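Long-range contacts in DegV family protein (Eubacterium eligens, PDB 3FDJ), which is of unknown function but probably binds a fatty acid: residues R5-S10 against D76-V81; A67-F72 against R98-E103. One frame throughout, in Å; residues are numbered along the deposited sequence.

Contact 1: residues R5-S10 against D76-V81; sequences RLVADS and DEIFVV
Val7 O is gripped twice from the neighbouring strand: Val81 N donates to it at 2.8 Å, tilted 16° from the carbonyl plane, and the CA-H of Val80 closes in with CA 3.2 Å from the same oxygen. This is one step of a parallel beta ladder in which Arg5, Val7 and Asp9 carry all the hydrogen bonds that strand 5-9 makes to strand 77-82. Arg5 N reaches Glu77 O, Arg5 O takes Phe79 N, and Val7 N meets Phe79 O at 2.8 Å with an N-H...O angle of 154°. The last rung, Asp9 N to Val81 O, is stretched to 3.3 Å.

On one face, Val7 CG2 lies 3.9 Å from Ile78 CG2, the two branches meeting at a slant. The Val7 methyl gets there because CG2 stands anti to its own carbonyl carbon, beside the backbone N. On the other face, Leu6 CD2 sits 3.8 Å from Phe79 CB and reaches the ring obliquely at CD2, while small Ala8 lies beside Val81.

Both ends of the strand carry charge that is taken up. The Arg5 chain bends at chi3 (-77°), carrying the guanidinium away from the ladder to a salt bridge with Asp75 through NE and a bond to Ala71 O through NH1. Asp9 spreads its carboxylate between Ala11 N (OD1) and Ile83 N (OD2), tying together the backbones that follow the two strands.

Leu6 and Ala8 turn their backbone groups the other way, to strand 21-30, so strand 5-9 is interior to the sheet. Helix 65-72 packs on the Val7, Ile78 and Val80 face through Trp68 and Phe72; helix 120-134 lies against Leu6, Ala8 and Val81.

Contact 2: residues A67-F72 against R98-E103; sequences AWLEAF and RAVYLE
Helix 90-102 is the connection of a beta-alpha-beta crossover between parallel strands 77-82 and 109-114, and here its Val100 and Tyr101 meet Leu69 and Phe72 of helix 65-72, the helix that leads into the first of those strands. The short helical segments run 10.0 Å apart at 50°, and no hydrogen bond joins them.

Phe72 and Tyr101 form a T-shaped pair: the CD2 edge of the phenylalanine points at the face of the tyrosine, with planes at 80° and centroids 5.2 Å apart. Phe72 CB adds a CH-pi contact to the tyrosine ring, 4.0 Å from its centroid. With CG anti to the backbone N (chi1 -167°), the Tyr101 ring extends across past Phe72, and its OH bonds to Asp75 O in the loop between helix 65-72 and strand 77-82; His105 stacks on the same ring. Arg98 N lies in the plane of the Phe72 ring, 4.0 Å from CE2. Leu69 splits its methyls, CD1 crossing Val100 CG1 at 3.8 Å and CD2 reaching the edge of the tyrosine beside CB. Were Tyr101 an alanine, Asp75 O would probably lose its hydroxyl partner and the edge and CB of Phe72 the ring face they pack on.

Beneath the helix pair lies strand 77-82, with Ile78 touching both Phe72 and Tyr101.

Contact 1 is sheet interior, with most of its touching residues buried; contact 2, mixing buried rings with partly exposed Leu69, Val100 and Arg98, is a helix layer nearer the surface. Their chemistry differs accordingly: regular backbone hydrogen bonds join the strands, whereas the helices meet mainly through aromatic and aliphatic side chains, with no hydrogen bond between them. The centres of the two contacts lie about 10 Å apart, and they touch directly. Phe72 CB rests 3.6 Å from Ile78 CD1, Trp68 CZ3 lies 3.5 Å from Val80 CG1, and Arg5 ties its strand to Ala71. In the chain, segment 76-81 falls between the two helices of contact 2, which both settle back over it.

Contact 1: residues R5-S10 against D76-V81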
loop_
_atom_site.group_PDB
_atom_site.type_symbol
_atom_site.label_atom_id
_atom_site.label_comp_id
_atom_site.label_asym_id
_atom_site.label_seq_id
_atom_site.Cartn_x
_atom_site.Cartn_y
_atom_site.Cartn_z
ATOM N N ARG A 5 -16.183 9.339 -7.286
ATOM C CA ARG A 5 -15.994 8.078 -6.610
ATOM C C ARG A 5 -14.517 7.716 -6.623
ATOM O O ARG A 5 -13.864 7.772 -7.677
ATOM C CB ARG A 5 -16.760 6.982 -7.328
ATOM C CG ARG A 5 -16.518 5.581 -6.802
ATOM C CD ARG A 5 -17.422 4.572 -7.506
ATOM N NE ARG A 5 -18.725 4.712 -6.938
ATOM C CZ ARG A 5 -19.278 3.900 -6.039
ATOM N NH1 ARG A 5 -18.700 2.769 -5.639
ATOM N NH2 ARG A 5 -20.460 4.214 -5.579
ATOM N N LEU A 6 -14.014 7.314 -5.464
ATOM C CA LEU A 6 -12.670 6.779 -5.324
ATOM C C LEU A 6 -12.708 5.240 -5.163
ATOM O O LEU A 6 -13.513 4.702 -4.409
ATOM C CB LEU A 6 -11.956 7.453 -4.136
ATOM C CG LEU A 6 -11.851 8.980 -4.186
ATOM C CD1 LEU A 6 -11.039 9.520 -2.960
ATOM C CD2 LEU A 6 -11.281 9.485 -5.504
ATOM N N VAL A 7 -11.841 4.545 -5.892
ATOM C CA VAL A 7 -11.753 3.088 -5.841
ATOM C C VAL A 7 -10.286 2.718 -5.667
ATOM O O VAL A 7 -9.398 3.391 -6.236
ATOM C CB VAL A 7 -12.327 2.450 -7.134
ATOM C CG1 VAL A 7 -12.265 0.922 -7.094
ATOM C CG2 VAL A 7 -13.806 2.880 -7.363
ATOM N N ALA A 8 -10.010 1.680 -4.882
ATOM C CA ALA A 8 -8.635 1.197 -4.761
ATOM C C ALA A 8 -8.622 -0.284 -4.550
ATOM O O ALA A 8 -9.561 -0.844 -4.004
ATOM C CB ALA A 8 -7.919 1.896 -3.598
ATOM N N ASP A 9 -7.551 -0.951 -4.973
ATOM C CA ASP A 9 -7.392 -2.310 -4.528
ATOM C C ASP A 9 -7.064 -2.387 -3.027
ATOM O O ASP A 9 -6.615 -1.415 -2.399
ATOM C CB ASP A 9 -6.410 -3.078 -5.378
ATOM C CG ASP A 9 -5.021 -2.609 -5.199
ATOM O OD1 ASP A 9 -4.488 -2.773 -4.060
ATOM O OD2 ASP A 9 -4.440 -2.121 -6.204
ATOM N N SER A 10 -7.288 -3.573 -2.474
ATOM C CA SER A 10 -7.199 -3.800 -1.031
ATOM C C SER A 10 -5.773 -3.685 -0.465
ATOM O O SER A 10 -5.602 -3.675 0.748
ATOM C CB SER A 10 -7.802 -5.171 -0.688
ATOM O OG SER A 10 -6.990 -6.234 -1.176
ATOM N N ASP A 76 -20.066 8.552 -12.815
ATOM C CA ASP A 76 -19.491 9.091 -14.008
ATOM C C ASP A 76 -18.116 9.730 -13.871
ATOM O O ASP A 76 -17.535 10.113 -14.880
ATOM C CB ASP A 76 -20.454 10.074 -14.638
ATOM C CG ASP A 76 -21.607 9.372 -15.327
ATOM O OD1 ASP A 76 -21.384 8.284 -15.934
ATOM O OD2 ASP A 76 -22.719 9.901 -15.252
ATOM N N GLU A 77 -17.625 9.890 -12.655
ATOM C CA GLU A 77 -16.266 10.382 -12.426
ATOM C C GLU A 77 -15.604 9.495 -11.374
ATOM O O GLU A 77 -16.017 9.471 -10.215
ATOM C CB GLU A 77 -16.269 11.845 -11.923
ATOM C CG GLU A 77 -16.768 12.819 -12.936
ATOM C CD GLU A 77 -16.869 14.265 -12.446
ATOM O OE1 GLU A 77 -17.436 14.536 -11.363
ATOM O OE2 GLU A 77 -16.425 15.137 -13.213
ATOM N N ILE A 78 -14.588 8.752 -11.789
ATOM C CA ILE A 78 -13.955 7.755 -10.949
ATOM C C ILE A 78 -12.444 7.863 -11.022
ATOM O O ILE A 78 -11.866 7.979 -12.117
ATOM C CB ILE A 78 -14.362 6.317 -11.368
ATOM C CG1 ILE A 78 -15.892 6.151 -11.413
ATOM C CG2 ILE A 78 -13.704 5.232 -10.441
ATOM C CD1 ILE A 78 -16.351 4.767 -11.893
ATOM N N PHE A 79 -11.812 7.825 -9.846
ATOM C CA PHE A 79 -10.377 7.651 -9.740
ATOM C C PHE A 79 -10.147 6.284 -9.125
ATOM O O PHE A 79 -10.776 5.921 -8.120
ATOM C CB PHE A 79 -9.707 8.753 -8.894
ATOM C CG PHE A 79 -9.660 10.081 -9.569
ATOM C CD1 PHE A 79 -8.716 10.347 -10.563
ATOM C CD2 PHE A 79 -10.563 11.072 -9.241
ATOM C CE1 PHE A 79 -8.690 11.581 -11.187
ATOM C CE2 PHE A 79 -10.556 12.315 -9.894
ATOM C CZ PHE A 79 -9.629 12.557 -10.872
ATOM N N VAL A 80 -9.246 5.523 -9.742
ATOM C CA VAL A 80 -8.889 4.186 -9.276
ATOM C C VAL A 80 -7.426 4.180 -8.916
ATOM O O VAL A 80 -6.591 4.518 -9.766
ATOM C CB VAL A 80 -9.139 3.130 -10.368
ATOM C CG1 VAL A 80 -8.937 1.722 -9.786
ATOM C CG2 VAL A 80 -10.558 3.263 -10.971
ATOM N N VAL A 81 -7.082 3.802 -7.681
ATOM C CA VAL A 81 -5.667 3.724 -7.280
ATOM C C VAL A 81 -5.263 2.261 -7.169
ATOM O O VAL A 81 -5.968 1.465 -6.547
ATOM C CB VAL A 81 -5.421 4.472 -5.961
ATOM C CG1 VAL A 81 -3.918 4.422 -5.561
ATOM C CG2 VAL A 81 -5.901 5.938 -6.085
#

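Contact 2: residues A67-F72 against R98-E103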
loop_
_atom_site.group_PDB
_atom_site.type_symbol
_atom_site.label_atom_id
_atom_site.label_comp_id
_atom_site.label_asym_id
_atom_site.label_seq_id
_atom_site.Cartn_x
_atom_site.Cartn_y
_atom_site.Cartn_z
ATOM N N ALA A 67 -15.221 -7.807 -10.360
ATOM C CA ALA A 67 -15.086 -7.115 -9.066
ATOM C C ALA A 67 -14.827 -5.627 -9.239
ATOM O O ALA A 67 -15.371 -4.787 -8.504
ATOM C CB ALA A 67 -13.961 -7.752 -8.233
ATOM N N TRP A 68 -13.980 -5.275 -10.204
ATOM C CA TRP A 68 -13.767 -3.860 -10.511
ATOM C C TRP A 68 -15.061 -3.214 -10.971
ATOM O O TRP A 68 -15.408 -2.143 -10.506
ATOM C CB TRP A 68 -12.713 -3.676 -11.588
ATOM C CG TRP A 68 -11.303 -3.940 -11.187
ATOM C CD1 TRP A 68 -10.496 -4.959 -11.649
ATOM C CD2 TRP A 68 -10.493 -3.171 -10.302
ATOM N NE1 TRP A 68 -9.246 -4.862 -11.093
ATOM C CE2 TRP A 68 -9.214 -3.775 -10.266
ATOM C CE3 TRP A 68 -10.714 -2.031 -9.528
ATOM C CZ2 TRP A 68 -8.178 -3.284 -9.468
ATOM C CZ3 TRP A 68 -9.685 -1.550 -8.754
ATOM C CH2 TRP A 68 -8.428 -2.165 -8.743
ATOM N N LEU A 69 -15.777 -3.852 -11.888
ATOM C CA LEU A 69 -17.011 -3.260 -12.418
ATOM C C LEU A 69 -18.032 -3.033 -11.330
ATOM O O LEU A 69 -18.672 -1.988 -11.298
ATOM C CB LEU A 69 -17.599 -4.120 -13.543
ATOM C CG LEU A 69 -16.752 -4.154 -14.820
ATOM C CD1 LEU A 69 -17.384 -5.136 -15.837
ATOM C CD2 LEU A 69 -16.626 -2.751 -15.443
ATOM N N GLU A 70 -18.155 -3.998 -10.423
ATOM C CA GLU A 70 -19.053 -3.857 -9.273
ATOM C C GLU A 70 -18.651 -2.620 -8.466
ATOM O O GLU A 70 -19.502 -1.827 -8.072
ATOM C CB GLU A 70 -19.005 -5.105 -8.396
ATOM C CG GLU A 70 -19.968 -5.085 -7.222
ATOM C CD GLU A 70 -19.961 -6.375 -6.408
ATOM O OE1 GLU A 70 -18.866 -6.881 -6.053
ATOM O OE2 GLU A 70 -21.064 -6.867 -6.103
ATOM N N ALA A 71 -17.353 -2.423 -8.271
ATOM C CA ALA A 71 -16.867 -1.311 -7.454
ATOM C C ALA A 71 -17.061 0.045 -8.102
ATOM O O ALA A 71 -17.178 1.054 -7.410
ATOM C CB ALA A 71 -15.396 -1.501 -7.106
ATOM N N PHE A 72 -17.039 0.087 -9.434
ATOM C CA PHE A 72 -17.233 1.345 -10.148
ATOM C C PHE A 72 -18.678 1.796 -10.004
ATOM O O PHE A 72 -18.968 2.979 -10.069
ATOM C CB PHE A 72 -16.906 1.211 -11.645
ATOM C CG PHE A 72 -15.459 0.874 -11.973
ATOM C CD1 PHE A 72 -14.427 1.023 -11.061
ATOM C CD2 PHE A 72 -15.136 0.452 -13.255
ATOM C CE1 PHE A 72 -13.114 0.711 -11.393
ATOM C CE2 PHE A 72 -13.824 0.162 -13.599
ATOM C CZ PHE A 72 -12.808 0.280 -12.652
ATOM N N ARG A 98 -11.751 -0.742 -16.845
ATOM C CA ARG A 98 -12.048 0.612 -17.326
ATOM C C ARG A 98 -12.525 0.560 -18.776
ATOM O O ARG A 98 -13.452 1.258 -19.163
ATOM C CB ARG A 98 -10.813 1.508 -17.222
ATOM C CG ARG A 98 -10.947 2.868 -17.857
ATOM C CD ARG A 98 -9.719 3.698 -17.655
ATOM N NE ARG A 98 -9.804 4.944 -18.398
ATOM C CZ ARG A 98 -9.452 5.128 -19.662
ATOM N NH1 ARG A 98 -8.972 4.135 -20.413
ATOM N NH2 ARG A 98 -9.597 6.332 -20.202
ATOM N N ALA A 99 -11.862 -0.281 -19.565
ATOM C CA ALA A 99 -12.188 -0.428 -20.983
ATOM C C ALA A 99 -13.640 -0.851 -21.177
ATOM O O ALA A 99 -14.351 -0.317 -22.043
ATOM C CB ALA A 99 -11.235 -1.436 -21.629
ATOM N N VAL A 100 -14.054 -1.863 -20.423
ATOM C CA VAL A 100 -15.420 -2.341 -20.468
ATOM C C VAL A 100 -16.371 -1.259 -19.938
ATOM O O VAL A 100 -17.431 -0.991 -20.527
ATOM C CB VAL A 100 -15.568 -3.639 -19.642
ATOM C CG1 VAL A 100 -17.052 -4.020 -19.497
ATOM C CG2 VAL A 100 -14.736 -4.793 -20.311
ATOM N N TYR A 101 -15.987 -0.612 -18.852
ATOM C CA TYR A 101 -16.867 0.401 -18.222
ATOM C C TYR A 101 -17.161 1.572 -19.188
ATOM O O TYR A 101 -18.293 2.010 -19.331
ATOM C CB TYR A 101 -16.240 0.891 -16.928
ATOM C CG TYR A 101 -17.186 1.688 -16.053
ATOM C CD1 TYR A 101 -18.127 1.036 -15.262
ATOM C CD2 TYR A 101 -17.133 3.077 -16.015
ATOM C CE1 TYR A 101 -19.005 1.755 -14.453
ATOM C CE2 TYR A 101 -17.999 3.814 -15.211
ATOM C CZ TYR A 101 -18.926 3.137 -14.424
ATOM O OH TYR A 101 -19.791 3.825 -13.622
ATOM N N LEU A 102 -16.137 2.042 -19.877
ATOM C CA LEU A 102 -16.310 3.122 -20.841
ATOM C C LEU A 102 -17.148 2.705 -22.048
ATOM O O LEU A 102 -17.756 3.546 -22.699
ATOM C CB LEU A 102 -14.962 3.685 -21.261
ATOM C CG LEU A 102 -14.185 4.360 -20.121
ATOM C CD1 LEU A 102 -12.873 4.882 -20.675
ATOM C CD2 LEU A 102 -14.935 5.476 -19.370
ATOM N N GLU A 103 -17.230 1.411 -22.338
ATOM C CA GLU A 103 -18.124 0.938 -23.393
ATOM C C GLU A 103 -19.562 0.786 -22.900
ATOM O O GLU A 103 -20.463 0.509 -23.698
ATOM C CB GLU A 103 -17.615 -0.384 -23.967
ATOM C CG GLU A 103 -16.304 -0.201 -24.704
ATOM C CD GLU A 103 -15.824 -1.462 -25.412
ATOM O OE1 GLU A 103 -16.545 -2.493 -25.381
ATOM O OE2 GLU A 103 -14.723 -1.408 -26.010
#